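Local coordinates for nitrosopumilus output domain-containing protein (Pyrococcus horikoshii, PDB 2P9X) that is of unknown function but binds zinc ions and assembles as a four-chain, all-helical protein of the Nitrosopumilus output domain family, at residues 28-31 / 32-36; 49-52 / 53-57; 3-6 / 7-11; 61-64 / 65-68. All coordinates share one frame; numbering follows the deposited sequence.

Contact 1 (28-31 / 32-36); sequences EAHL and RATLN
H30 and T34 stand one helical turn apart on helix 23-35, and their side chains slant across one another. The hydroxyl of T34 sits over the middle of one face of the imidazole, OG1 4.1 Å above the ring plane, while the methyl CG2 of T34 lies 3.8 Å from CE1 of H30. The chi1 of T34, 68°, tucks OG1 between its own N and carbonyl carbon, which turns the hydroxyl back along the helix toward H30 O. T34 OG1 donates to H30 O at 2.8 Å, from well above the carbonyl plane, and T34 N reaches the same oxygen at 3.0 Å from the opposite face. H30 O is thus gripped twice by a single residue. Nearby, L31 and L35 make a looser apolar pair, CD2 of L31 lying 4.5 Å from CD1 of L35. The helix then gives out: N36 takes a positive phi of 48°, and its OD1 accepts a weak bond from R32 NH2 at 3.3 Å. E28 and E24 bind zinc in a structure of this protein; no zinc is bound to this chain there in the model, and their OE2 atoms lie close as like charges.

Beyond this turn, H30 NE2 bonds to A52 O on helix 46-57, and ND1 to the hydroxyl of Y60 of the third subunit. With both ring nitrogens engaged and the T34 hydroxyl over one face, the rotation of this buried imidazole is probably fixed, and the chemistry implies a histidine that ties one helix turn to a second helix and to another chain.

Contact 2 (49-52 / 53-57); sequences FKEA and VSKLF
In V53, chi1 of -180° sets CG1 opposite the backbone N and swings CG2 back over F49, whose own CG lies anti to its backbone N and turns the ring to receive it. The result is an i to i+4 CH-pi contact within helix 46-57: CG2 of V53 stands 4.0 Å from the centroid of the F49 ring, 20° off the ring normal, and nearest to CE2 at 3.8 Å. V53 N also bonds to F49 O at 3.0 Å, and this backbone bond and the CH-pi contact link the same two residues.

On another flank E51 and K55 form an i to i+4 salt bridge, their extended chains running side by side and pointing the same way. Next to them A52 faces helix 23-35, touching L31 and L35, and V53 meets A62 and L65 of helix 59-76, which places this helix between the two. K50 sends NZ to E66 of helix 59-76 in a second salt bridge. Toward the end of the helix the backbone bond from L56 N to A52 O is weak. In the E51 pair, K55 NZ lies 2.8 Å from E51 OE2 and meets that oxygen from above the carboxylate plane, 39° out of it.

Contact 3 (3-6 / 7-11); sequences KGRD and ILTKT. With ACT (acetate ion), chain E.
R5 O is the centre of this turn of helix 3-19, taking two bonds from T9. T9 N lies 3.0 Å from R5 O and T9 OG1 2.8 Å from it, arriving from opposite faces of the carbonyl plane. The hydroxyl gets there because chi1 of T9, -59°, places OG1 beside its own backbone N, pointing back toward the preceding turn. T11 repeats the arrangement inside its own segment, its OG1 standing 2.6 Å from I7 O. Nearer the helix start, I7 lays CG1 against the carbonyl of K3, 3.1 Å from K3 O, while its N bonds to that same oxygen.

The guanidinium of R5 is directed outward by a chain extended from CG to NE. NH1 donates to O of a bound acetate at 3.0 Å with an N-H...O angle of 165°; the ion probably comes from the crystallisation liquor and sits at the edge of the group. NE makes a salt bridge to D44 OD1 and so anchors the guanidinium on the protein itself. A leucine in place of R5 would probably leave D44 without its charged mate and the acetate without its grip. R5 N also bonds to OG of S2, a residue that binds zinc in a structure of this protein, and a zinc ion lies about 5 Å from the side chain of D6.

Within the fold, I7 packs on Y97 and L8 on V90 and I93 of helix 86-97; L8 and T11 both touch L73 of helix 59-76, and Y43 of helix 41-44 lies against R5 and L8.

Contact 4 (61-64 / 65-68); sequences SARL and LEMV
The guanidinium of R63 has SD of M67 over one face and OE1 of E66 at its edge. The sulfur is 3.8 Å from NH2 of R63. E66 OE1 lies only 6° out of the guanidinium plane, and the salt bridge from R63 NH1 to it measures 2.6 Å. The two flat groups are turned 71° apart, and NH1 meets the carboxylate oxygen from above the carboxylate plane. R63 is bent at both chi2 (-69°) and chi3, which folds its chain back over the helix toward the following turn, where E66 and M67 wait at i+3 and i+4.

The other nitrogens of R63 look to another chain: NE bonds to V19 O and NH2 to E18 O of the fourth subunit. An alanine in place of R63 would probably cost V19 O and E18 O of the fourth subunit these donors, leave E66 OE1 without its charged mate and uncover M67 SD. E66 OE2 takes a hydrogen bond from L86 N.

Helix 59-76 thus meets helix 46-57 through A62, which touches S54, and the fourth subunit through S61, L64, M67 and V68, with the hydroxyls of S61 from both chains hydrogen-bonded.

Along the chain the order is contact 3, contact 1, contact 2, contact 4, each within a single helix: 3-19, 23-35, 46-57 and 59-76. Contact 2 is the hub. Its centre lies 11 Å from that of contact 1 and 10 Å from that of contact 4, and it touches both, so helix 46-57 packs against helix 23-35 as well as helix 59-76. Contact 3 is separate, its centre 18 to 20 Å from the rest and touching none. Of these segments, those of contacts 1, 2 and 4 lie at subunit interfaces and probably help hold the four chains together, whereas no other chain of the assembly touches those of contact 3.

Contact 1 (28-31 / 32-36)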
ATOM      1  N   GLU A  28      -8.868   6.692 -10.009  1.00 18.54           N
ATOM      2  CA  GLU A  28      -9.100   7.799 -10.929  1.00 20.23           C
ATOM      3  C   GLU A  28      -8.624   9.131 -10.356  1.00 19.66           C
ATOM      4  O   GLU A  28      -8.114   9.975 -11.082  1.00 21.04           O
ATOM      5  CB  GLU A  28     -10.572   7.859 -11.325  1.00 21.55           C
ATOM      6  CG  GLU A  28     -10.841   6.966 -12.526  1.00 23.81           C
ATOM      7  CD  GLU A  28     -12.282   6.566 -12.676  1.00 25.94           C
ATOM      8  OE1 GLU A  28     -13.123   7.016 -11.868  1.00 26.08           O
ATOM      9  OE2 GLU A  28     -12.570   5.773 -13.601  1.00 24.37           O
ATOM     10  N   ALA A  29      -8.771   9.318  -9.050  1.00 19.08           N
ATOM     11  CA  ALA A  29      -8.296  10.560  -8.445  1.00 18.97           C
ATOM     12  C   ALA A  29      -6.780  10.631  -8.593  1.00 19.39           C
ATOM     13  O   ALA A  29      -6.217  11.689  -8.872  1.00 20.25           O
ATOM     14  CB  ALA A  29      -8.675  10.607  -6.974  1.00 19.27           C
ATOM     15  N   HIS A  30      -6.121   9.496  -8.382  1.00 18.76           N
ATOM     16  CA  HIS A  30      -4.671   9.409  -8.499  1.00 18.22           C
ATOM     17  C   HIS A  30      -4.200   9.686  -9.925  1.00 19.64           C
ATOM     18  O   HIS A  30      -3.278  10.466 -10.136  1.00 21.85           O
ATOM     19  CB  HIS A  30      -4.210   8.020  -8.066  1.00 18.41           C
ATOM     20  CG  HIS A  30      -2.744   7.788  -8.240  1.00 17.20           C
ATOM     21  ND1 HIS A  30      -1.791   8.439  -7.486  1.00 19.87           N
ATOM     22  CD2 HIS A  30      -2.067   6.954  -9.065  1.00 18.02           C
ATOM     23  CE1 HIS A  30      -0.590   8.013  -7.835  1.00 19.45           C
ATOM     24  NE2 HIS A  30      -0.730   7.111  -8.792  1.00 20.34           N
ATOM     25  N   LEU A  31      -4.834   9.056 -10.906  1.00 19.96           N
ATOM     26  CA  LEU A  31      -4.429   9.267 -12.300  1.00 19.86           C
ATOM     27  C   LEU A  31      -4.701  10.684 -12.770  1.00 21.60           C
ATOM     28  O   LEU A  31      -3.944  11.239 -13.559  1.00 22.75           O
ATOM     29  CB  LEU A  31      -5.147   8.278 -13.226  1.00 19.83           C
ATOM     30  CG  LEU A  31      -4.815   6.802 -12.993  1.00 18.64           C
ATOM     31  CD1 LEU A  31      -5.717   5.956 -13.887  1.00 19.61           C
ATOM     32  CD2 LEU A  31      -3.342   6.530 -13.294  1.00 20.98           C
ATOM     33  N   ARG A  32      -5.796  11.263 -12.294  1.00 21.91           N
ATOM     34  CA  ARG A  32      -6.170  12.624 -12.669  1.00 24.52           C
ATOM     35  C   ARG A  32      -5.160  13.618 -12.120  1.00 25.36           C
ATOM     36  O   ARG A  32      -4.669  14.489 -12.842  1.00 26.52           O
ATOM     37  CB  ARG A  32      -7.555  12.961 -12.110  1.00 26.93           C
ATOM     38  CG  ARG A  32      -8.178  14.240 -12.654  1.00 32.42           C
ATOM     39  CD  ARG A  32      -9.108  13.938 -13.826  1.00 38.62           C
ATOM     40  NE  ARG A  32      -8.481  14.162 -15.123  1.00 42.31           N
ATOM     41  CZ  ARG A  32      -8.906  13.629 -16.265  1.00 43.08           C
ATOM     42  NH1 ARG A  32      -9.961  12.826 -16.281  1.00 43.94           N
ATOM     43  NH2 ARG A  32      -8.285  13.917 -17.396  1.00 45.47           N
ATOM     44  N   ALA A  33      -4.846  13.483 -10.837  1.00 24.84           N
ATOM     45  CA  ALA A  33      -3.912  14.390 -10.181  1.00 26.87           C
ATOM     46  C   ALA A  33      -2.457  14.265 -10.622  1.00 28.17           C
ATOM     47  O   ALA A  33      -1.737  15.266 -10.685  1.00 31.12           O
ATOM     48  CB  ALA A  33      -4.010  14.215  -8.661  1.00 27.89           C
ATOM     49  N   THR A  34      -2.016  13.055 -10.949  1.00 27.46           N
ATOM     50  CA  THR A  34      -0.624  12.859 -11.329  1.00 27.61           C
ATOM     51  C   THR A  34      -0.314  12.844 -12.819  1.00 28.19           C
ATOM     52  O   THR A  34       0.809  13.164 -13.216  1.00 28.35           O
ATOM     53  CB  THR A  34      -0.054  11.566 -10.701  1.00 28.60           C
ATOM     54  OG1 THR A  34      -0.693  10.421 -11.284  1.00 25.73           O
ATOM     55  CG2 THR A  34      -0.296  11.562  -9.191  1.00 27.44           C
ATOM     56  N   LEU A  35      -1.292  12.488 -13.646  1.00 27.55           N
ATOM     57  CA  LEU A  35      -1.061  12.425 -15.089  1.00 27.23           C
ATOM     58  C   LEU A  35      -2.178  13.032 -15.927  1.00 26.80           C
ATOM     59  O   LEU A  35      -2.149  12.946 -17.158  1.00 27.46           O
ATOM     60  CB  LEU A  35      -0.868  10.968 -15.514  1.00 27.61           C
ATOM     61  CG  LEU A  35       0.303  10.189 -14.913  1.00 29.59           C
ATOM     62  CD1 LEU A  35       0.099   8.706 -15.163  1.00 29.02           C
ATOM     63  CD2 LEU A  35       1.621  10.673 -15.509  1.00 30.21           C
ATOM     64  N   ASN A  36      -3.158  13.643 -15.267  1.00 26.18           N
ATOM     65  CA  ASN A  36      -4.296  14.236 -15.956  1.00 27.23           C
ATOM     66  C   ASN A  36      -4.848  13.229 -16.960  1.00 26.95           C
ATOM     67  O   ASN A  36      -5.127  13.560 -18.117  1.00 26.78           O
ATOM     68  CB  ASN A  36      -3.884  15.523 -16.676  1.00 30.19           C
ATOM     69  CG  ASN A  36      -5.068  16.246 -17.285  1.00 34.44           C
ATOM     70  OD1 ASN A  36      -6.140  16.325 -16.679  1.00 36.22           O
ATOM     71  ND2 ASN A  36      -4.883  16.783 -18.487  1.00 37.83           N
TER

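Contact 2 (49-52 / 53-57)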
ATOM      1  N   PHE A  49       0.664   3.425 -17.149  1.00 22.57           N
ATOM      2  CA  PHE A  49      -0.449   3.073 -16.274  1.00 22.31           C
ATOM      3  C   PHE A  49       0.079   2.180 -15.148  1.00 22.62           C
ATOM      4  O   PHE A  49      -0.239   2.388 -13.972  1.00 21.43           O
ATOM      5  CB  PHE A  49      -1.542   2.349 -17.081  1.00 20.80           C
ATOM      6  CG  PHE A  49      -2.677   1.820 -16.243  1.00 19.66           C
ATOM      7  CD1 PHE A  49      -3.763   2.632 -15.929  1.00 20.11           C
ATOM      8  CD2 PHE A  49      -2.658   0.516 -15.760  1.00 19.06           C
ATOM      9  CE1 PHE A  49      -4.814   2.154 -15.146  1.00 20.95           C
ATOM     10  CE2 PHE A  49      -3.708   0.021 -14.974  1.00 19.80           C
ATOM     11  CZ  PHE A  49      -4.785   0.845 -14.668  1.00 21.16           C
ATOM     12  N   LYS A  50       0.897   1.192 -15.504  1.00 21.82           N
ATOM     13  CA  LYS A  50       1.460   0.293 -14.504  1.00 24.35           C
ATOM     14  C   LYS A  50       2.306   1.077 -13.510  1.00 24.23           C
ATOM     15  O   LYS A  50       2.218   0.862 -12.300  1.00 24.25           O
ATOM     16  CB  LYS A  50       2.306  -0.789 -15.181  1.00 26.32           C
ATOM     17  CG  LYS A  50       1.468  -1.940 -15.714  1.00 28.32           C
ATOM     18  CD  LYS A  50       2.314  -2.961 -16.471  1.00 31.64           C
ATOM     19  CE  LYS A  50       3.654  -3.200 -15.803  1.00 32.90           C
ATOM     20  NZ  LYS A  50       4.108  -4.613 -15.956  1.00 37.23           N
ATOM     21  N   GLU A  51       3.118   1.993 -14.027  1.00 24.19           N
ATOM     22  CA  GLU A  51       3.972   2.822 -13.186  1.00 26.10           C
ATOM     23  C   GLU A  51       3.115   3.635 -12.216  1.00 24.00           C
ATOM     24  O   GLU A  51       3.439   3.741 -11.036  1.00 23.89           O
ATOM     25  CB  GLU A  51       4.806   3.775 -14.055  1.00 30.04           C
ATOM     26  CG  GLU A  51       5.642   4.771 -13.260  1.00 39.22           C
ATOM     27  CD  GLU A  51       6.317   5.818 -14.139  1.00 43.80           C
ATOM     28  OE1 GLU A  51       6.143   5.769 -15.377  1.00 47.15           O
ATOM     29  OE2 GLU A  51       7.018   6.693 -13.587  1.00 47.49           O
ATOM     30  N   ALA A  52       2.018   4.198 -12.722  1.00 21.84           N
ATOM     31  CA  ALA A  52       1.124   5.010 -11.899  1.00 20.89           C
ATOM     32  C   ALA A  52       0.476   4.218 -10.772  1.00 20.04           C
ATOM     33  O   ALA A  52       0.381   4.700  -9.651  1.00 19.61           O
ATOM     34  CB  ALA A  52       0.038   5.655 -12.766  1.00 20.56           C
ATOM     35  N   VAL A  53       0.007   3.008 -11.065  1.00 20.12           N
ATOM     36  CA  VAL A  53      -0.611   2.195 -10.028  1.00 20.78           C
ATOM     37  C   VAL A  53       0.440   1.810  -8.985  1.00 20.75           C
ATOM     38  O   VAL A  53       0.146   1.740  -7.791  1.00 22.29           O
ATOM     39  CB  VAL A  53      -1.241   0.914 -10.623  1.00 19.56           C
ATOM     40  CG1 VAL A  53      -1.889   0.087  -9.521  1.00 21.81           C
ATOM     41  CG2 VAL A  53      -2.257   1.295 -11.687  1.00 21.44           C
ATOM     42  N   SER A  54       1.666   1.556  -9.436  1.00 20.70           N
ATOM     43  CA  SER A  54       2.739   1.195  -8.519  1.00 21.75           C
ATOM     44  C   SER A  54       3.019   2.370  -7.582  1.00 22.39           C
ATOM     45  O   SER A  54       3.322   2.175  -6.409  1.00 22.20           O
ATOM     46  CB  SER A  54       4.014   0.832  -9.288  1.00 23.82           C
ATOM     47  OG  SER A  54       5.014   0.353  -8.398  1.00 30.56           O
ATOM     48  N   LYS A  55       2.906   3.591  -8.094  1.00 22.18           N
ATOM     49  CA  LYS A  55       3.144   4.763  -7.250  1.00 23.51           C
ATOM     50  C   LYS A  55       2.033   4.941  -6.218  1.00 23.00           C
ATOM     51  O   LYS A  55       2.247   5.507  -5.152  1.00 22.98           O
ATOM     52  CB  LYS A  55       3.281   6.022  -8.104  1.00 26.47           C
ATOM     53  CG  LYS A  55       4.685   6.199  -8.655  1.00 30.98           C
ATOM     54  CD  LYS A  55       4.749   7.247  -9.744  1.00 34.68           C
ATOM     55  CE  LYS A  55       6.169   7.361 -10.282  1.00 38.22           C
ATOM     56  NZ  LYS A  55       6.252   8.314 -11.421  1.00 41.95           N
ATOM     57  N   LEU A  56       0.847   4.432  -6.526  1.00 20.68           N
ATOM     58  CA  LEU A  56      -0.273   4.547  -5.606  1.00 19.21           C
ATOM     59  C   LEU A  56      -0.227   3.553  -4.447  1.00 20.72           C
ATOM     60  O   LEU A  56      -0.321   3.941  -3.281  1.00 21.69           O
ATOM     61  CB  LEU A  56      -1.589   4.369  -6.375  1.00 19.99           C
ATOM     62  CG  LEU A  56      -2.890   4.380  -5.567  1.00 18.96           C
ATOM     63  CD1 LEU A  56      -3.035   5.685  -4.794  1.00 20.17           C
ATOM     64  CD2 LEU A  56      -4.062   4.200  -6.526  1.00 21.04           C
ATOM     65  N   PHE A  57      -0.055   2.273  -4.770  1.00 19.85           N
ATOM     66  CA  PHE A  57      -0.062   1.219  -3.759  1.00 19.56           C
ATOM     67  C   PHE A  57       1.200   0.374  -3.644  1.00 20.25           C
ATOM     68  O   PHE A  57       1.269  -0.496  -2.785  1.00 23.17           O
ATOM     69  CB  PHE A  57      -1.222   0.260  -4.029  1.00 19.98           C
ATOM     70  CG  PHE A  57      -2.584   0.889  -3.937  1.00 20.92           C
ATOM     71  CD1 PHE A  57      -3.011   1.487  -2.761  1.00 22.05           C
ATOM     72  CD2 PHE A  57      -3.467   0.813  -5.014  1.00 23.57           C
ATOM     73  CE1 PHE A  57      -4.308   1.996  -2.648  1.00 23.49           C
ATOM     74  CE2 PHE A  57      -4.767   1.318  -4.912  1.00 22.51           C
ATOM     75  CZ  PHE A  57      -5.185   1.907  -3.727  1.00 22.98           C
TER

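Contact 3 (3-6 / 7-11)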
ATOM      1  N   LYS A   3     -12.407  -0.361 -30.756  1.00 24.28           N
ATOM      2  CA  LYS A   3     -13.049  -1.508 -30.136  1.00 24.10           C
ATOM      3  C   LYS A   3     -12.161  -2.062 -29.019  1.00 23.20           C
ATOM      4  O   LYS A   3     -12.646  -2.401 -27.942  1.00 23.95           O
ATOM      5  CB  LYS A   3     -13.314  -2.596 -31.185  1.00 26.41           C
ATOM      6  CG  LYS A   3     -14.430  -2.239 -32.162  1.00 28.88           C
ATOM      7  CD  LYS A   3     -14.654  -3.313 -33.220  1.00 33.74           C
ATOM      8  CE  LYS A   3     -13.528  -3.353 -34.240  1.00 36.82           C
ATOM      9  NZ  LYS A   3     -13.837  -4.306 -35.348  1.00 40.00           N
ATOM     10  N   GLY A   4     -10.859  -2.146 -29.275  1.00 22.50           N
ATOM     11  CA  GLY A   4      -9.950  -2.674 -28.269  1.00 21.87           C
ATOM     12  C   GLY A   4      -9.793  -1.768 -27.059  1.00 20.53           C
ATOM     13  O   GLY A   4      -9.733  -2.238 -25.919  1.00 21.35           O
ATOM     14  N   ARG A   5      -9.732  -0.463 -27.300  1.00 20.17           N
ATOM     15  CA  ARG A   5      -9.579   0.502 -26.215  1.00 21.19           C
ATOM     16  C   ARG A   5     -10.826   0.468 -25.339  1.00 21.96           C
ATOM     17  O   ARG A   5     -10.741   0.525 -24.111  1.00 22.52           O
ATOM     18  CB  ARG A   5      -9.371   1.899 -26.800  1.00 20.20           C
ATOM     19  CG  ARG A   5      -9.042   3.014 -25.796  1.00 20.17           C
ATOM     20  CD  ARG A   5      -8.597   4.249 -26.579  1.00 19.65           C
ATOM     21  NE  ARG A   5      -8.082   5.353 -25.768  1.00 21.92           N
ATOM     22  CZ  ARG A   5      -8.825   6.338 -25.268  1.00 20.17           C
ATOM     23  NH1 ARG A   5     -10.132   6.362 -25.476  1.00 22.30           N
ATOM     24  NH2 ARG A   5      -8.245   7.335 -24.607  1.00 22.35           N
ATOM     25  N   ASP A   6     -11.986   0.379 -25.978  1.00 20.83           N
ATOM     26  CA  ASP A   6     -13.258   0.328 -25.263  1.00 23.02           C
ATOM     27  C   ASP A   6     -13.347  -0.935 -24.408  1.00 23.80           C
ATOM     28  O   ASP A   6     -13.655  -0.870 -23.219  1.00 24.55           O
ATOM     29  CB  ASP A   6     -14.413   0.376 -26.272  1.00 26.38           C
ATOM     30  CG  ASP A   6     -15.774   0.255 -25.615  1.00 31.73           C
ATOM     31  OD1 ASP A   6     -15.999   0.923 -24.588  1.00 34.25           O
ATOM     32  OD2 ASP A   6     -16.620  -0.495 -26.141  1.00 35.16           O
ATOM     33  N   ILE A   7     -13.053  -2.083 -25.008  1.00 23.12           N
ATOM     34  CA  ILE A   7     -13.123  -3.349 -24.287  1.00 22.75           C
ATOM     35  C   ILE A   7     -12.137  -3.434 -23.125  1.00 23.23           C
ATOM     36  O   ILE A   7     -12.484  -3.907 -22.038  1.00 23.19           O
ATOM     37  CB  ILE A   7     -12.889  -4.538 -25.236  1.00 24.69           C
ATOM     38  CG1 ILE A   7     -14.014  -4.592 -26.272  1.00 27.01           C
ATOM     39  CG2 ILE A   7     -12.854  -5.834 -24.448  1.00 26.24           C
ATOM     40  CD1 ILE A   7     -13.761  -5.580 -27.399  1.00 29.29           C
ATOM     41  N   LEU A   8     -10.910  -2.976 -23.333  1.00 21.69           N
ATOM     42  CA  LEU A   8      -9.940  -3.041 -22.242  1.00 19.86           C
ATOM     43  C   LEU A   8     -10.333  -2.103 -21.106  1.00 20.38           C
ATOM     44  O   LEU A   8     -10.312  -2.487 -19.941  1.00 23.06           O
ATOM     45  CB  LEU A   8      -8.533  -2.687 -22.730  1.00 21.52           C
ATOM     46  CG  LEU A   8      -7.472  -2.684 -21.622  1.00 21.65           C
ATOM     47  CD1 LEU A   8      -7.466  -4.029 -20.914  1.00 22.35           C
ATOM     48  CD2 LEU A   8      -6.103  -2.384 -22.211  1.00 23.67           C
ATOM     49  N   THR A   9     -10.699  -0.874 -21.447  1.00 21.88           N
ATOM     50  CA  THR A   9     -11.070   0.103 -20.430  1.00 19.57           C
ATOM     51  C   THR A   9     -12.274  -0.344 -19.616  1.00 21.65           C
ATOM     52  O   THR A   9     -12.247  -0.283 -18.389  1.00 22.30           O
ATOM     53  CB  THR A   9     -11.343   1.487 -21.067  1.00 19.65           C
ATOM     54  OG1 THR A   9     -10.165   1.922 -21.758  1.00 23.43           O
ATOM     55  CG2 THR A   9     -11.688   2.519 -19.987  1.00 23.19           C
ATOM     56  N   LYS A  10     -13.320  -0.817 -20.283  1.00 21.33           N
ATOM     57  CA  LYS A  10     -14.507  -1.263 -19.559  1.00 22.83           C
ATOM     58  C   LYS A  10     -14.207  -2.471 -18.681  1.00 22.42           C
ATOM     59  O   LYS A  10     -14.695  -2.563 -17.554  1.00 22.06           O
ATOM     60  CB  LYS A  10     -15.640  -1.609 -20.529  1.00 26.47           C
ATOM     61  CG  LYS A  10     -16.963  -1.911 -19.836  1.00 31.71           C
ATOM     62  CD  LYS A  10     -17.423  -0.721 -18.997  1.00 35.76           C
ATOM     63  CE  LYS A  10     -18.723  -1.014 -18.257  1.00 39.68           C
ATOM     64  NZ  LYS A  10     -19.834  -0.133 -18.715  1.00 42.08           N
ATOM     65  N   THR A  11     -13.405  -3.400 -19.191  1.00 20.85           N
ATOM     66  CA  THR A  11     -13.066  -4.590 -18.420  1.00 21.44           C
ATOM     67  C   THR A  11     -12.341  -4.185 -17.144  1.00 21.02           C
ATOM     68  O   THR A  11     -12.602  -4.736 -16.077  1.00 22.28           O
ATOM     69  CB  THR A  11     -12.170  -5.545 -19.218  1.00 24.72           C
ATOM     70  OG1 THR A  11     -12.850  -5.938 -20.413  1.00 26.49           O
ATOM     71  CG2 THR A  11     -11.851  -6.792 -18.395  1.00 26.07           C
TER
HETATM   72  C   ACT E1001     -12.918   4.111 -26.825  1.00 22.41           C
HETATM   73  O   ACT E1001     -11.798   4.547 -27.164  1.00 23.47           O
HETATM   74  OXT ACT E1001     -13.815   3.762 -27.626  1.00 21.78           O
HETATM   75  CH3 ACT E1001     -13.211   3.988 -25.328  1.00 22.97           C

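Contact 4 (61-64 / 65-68)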
ATOM      1  N   SER A  61       1.035  -4.567  -5.123  1.00 21.12           N
ATOM      2  CA  SER A  61      -0.366  -4.314  -5.422  1.00 22.40           C
ATOM      3  C   SER A  61      -0.585  -4.089  -6.915  1.00 20.91           C
ATOM      4  O   SER A  61      -1.579  -4.553  -7.474  1.00 22.21           O
ATOM      5  CB  SER A  61      -0.855  -3.100  -4.626  1.00 23.28           C
ATOM      6  OG  SER A  61      -2.244  -2.906  -4.847  1.00 31.38           O
ATOM      7  N   ALA A  62       0.342  -3.386  -7.560  1.00 20.51           N
ATOM      8  CA  ALA A  62       0.228  -3.117  -8.993  1.00 21.25           C
ATOM      9  C   ALA A  62       0.267  -4.429  -9.759  1.00 20.93           C
ATOM     10  O   ALA A  62      -0.485  -4.623 -10.719  1.00 21.10           O
ATOM     11  CB  ALA A  62       1.366  -2.206  -9.461  1.00 21.90           C
ATOM     12  N   ARG A  63       1.145  -5.331  -9.335  1.00 20.81           N
ATOM     13  CA  ARG A  63       1.256  -6.631  -9.993  1.00 21.21           C
ATOM     14  C   ARG A  63      -0.042  -7.420  -9.853  1.00 21.48           C
ATOM     15  O   ARG A  63      -0.505  -8.028 -10.817  1.00 21.08           O
ATOM     16  CB  ARG A  63       2.423  -7.431  -9.404  1.00 23.50           C
ATOM     17  CG  ARG A  63       3.749  -7.178 -10.115  1.00 25.45           C
ATOM     18  CD  ARG A  63       3.712  -7.764 -11.523  1.00 27.51           C
ATOM     19  NE  ARG A  63       3.656  -9.223 -11.483  1.00 28.29           N
ATOM     20  CZ  ARG A  63       3.010  -9.977 -12.364  1.00 28.33           C
ATOM     21  NH1 ARG A  63       2.348  -9.419 -13.374  1.00 29.28           N
ATOM     22  NH2 ARG A  63       3.029 -11.294 -12.238  1.00 28.02           N
ATOM     23  N   LEU A  64      -0.622  -7.404  -8.653  1.00 20.22           N
ATOM     24  CA  LEU A  64      -1.874  -8.110  -8.400  1.00 20.56           C
ATOM     25  C   LEU A  64      -2.970  -7.575  -9.323  1.00 21.00           C
ATOM     26  O   LEU A  64      -3.724  -8.353  -9.906  1.00 21.22           O
ATOM     27  CB  LEU A  64      -2.284  -7.964  -6.925  1.00 19.78           C
ATOM     28  CG  LEU A  64      -1.461  -8.790  -5.922  1.00 19.85           C
ATOM     29  CD1 LEU A  64      -1.792  -8.384  -4.494  1.00 22.18           C
ATOM     30  CD2 LEU A  64      -1.762 -10.277  -6.123  1.00 20.39           C
ATOM     31  N   LEU A  65      -3.057  -6.253  -9.464  1.00 20.22           N
ATOM     32  CA  LEU A  65      -4.063  -5.662 -10.343  1.00 20.16           C
ATOM     33  C   LEU A  65      -3.811  -6.098 -11.787  1.00 20.14           C
ATOM     34  O   LEU A  65      -4.744  -6.428 -12.523  1.00 20.37           O
ATOM     35  CB  LEU A  65      -4.029  -4.130 -10.252  1.00 20.67           C
ATOM     36  CG  LEU A  65      -5.014  -3.415 -11.184  1.00 21.70           C
ATOM     37  CD1 LEU A  65      -6.448  -3.807 -10.837  1.00 22.21           C
ATOM     38  CD2 LEU A  65      -4.824  -1.909 -11.060  1.00 23.37           C
ATOM     39  N   GLU A  66      -2.544  -6.112 -12.187  1.00 20.01           N
ATOM     40  CA  GLU A  66      -2.185  -6.523 -13.541  1.00 20.02           C
ATOM     41  C   GLU A  66      -2.679  -7.949 -13.784  1.00 21.17           C
ATOM     42  O   GLU A  66      -3.316  -8.232 -14.797  1.00 21.61           O
ATOM     43  CB  GLU A  66      -0.666  -6.455 -13.727  1.00 22.44           C
ATOM     44  CG  GLU A  66      -0.196  -6.685 -15.155  1.00 23.49           C
ATOM     45  CD  GLU A  66       1.314  -6.553 -15.309  1.00 25.79           C
ATOM     46  OE1 GLU A  66       2.061  -7.024 -14.422  1.00 28.62           O
ATOM     47  OE2 GLU A  66       1.760  -5.988 -16.326  1.00 27.76           O
ATOM     48  N   MET A  67      -2.393  -8.843 -12.842  1.00 21.18           N
ATOM     49  CA  MET A  67      -2.816 -10.235 -12.970  1.00 22.02           C
ATOM     50  C   MET A  67      -4.331 -10.343 -13.083  1.00 21.98           C
ATOM     51  O   MET A  67      -4.849 -11.112 -13.899  1.00 24.89           O
ATOM     52  CB  MET A  67      -2.318 -11.037 -11.770  1.00 22.77           C
ATOM     53  CG  MET A  67      -0.821 -11.282 -11.818  1.00 24.59           C
ATOM     54  SD  MET A  67      -0.141 -11.836 -10.247  1.00 22.40           S
ATOM     55  CE  MET A  67      -0.797 -13.503 -10.174  1.00 26.44           C
ATOM     56  N   VAL A  68      -5.041  -9.575 -12.265  1.00 20.85           N
ATOM     57  CA  VAL A  68      -6.493  -9.586 -12.289  1.00 21.41           C
ATOM     58  C   VAL A  68      -7.025  -9.056 -13.624  1.00 21.72           C
ATOM     59  O   VAL A  68      -7.949  -9.632 -14.195  1.00 24.05           O
ATOM     60  CB  VAL A  68      -7.063  -8.759 -11.119  1.00 22.45           C
ATOM     61  CG1 VAL A  68      -8.551  -8.549 -11.304  1.00 24.82           C
ATOM     62  CG2 VAL A  68      -6.801  -9.489  -9.801  1.00 22.38           C
TER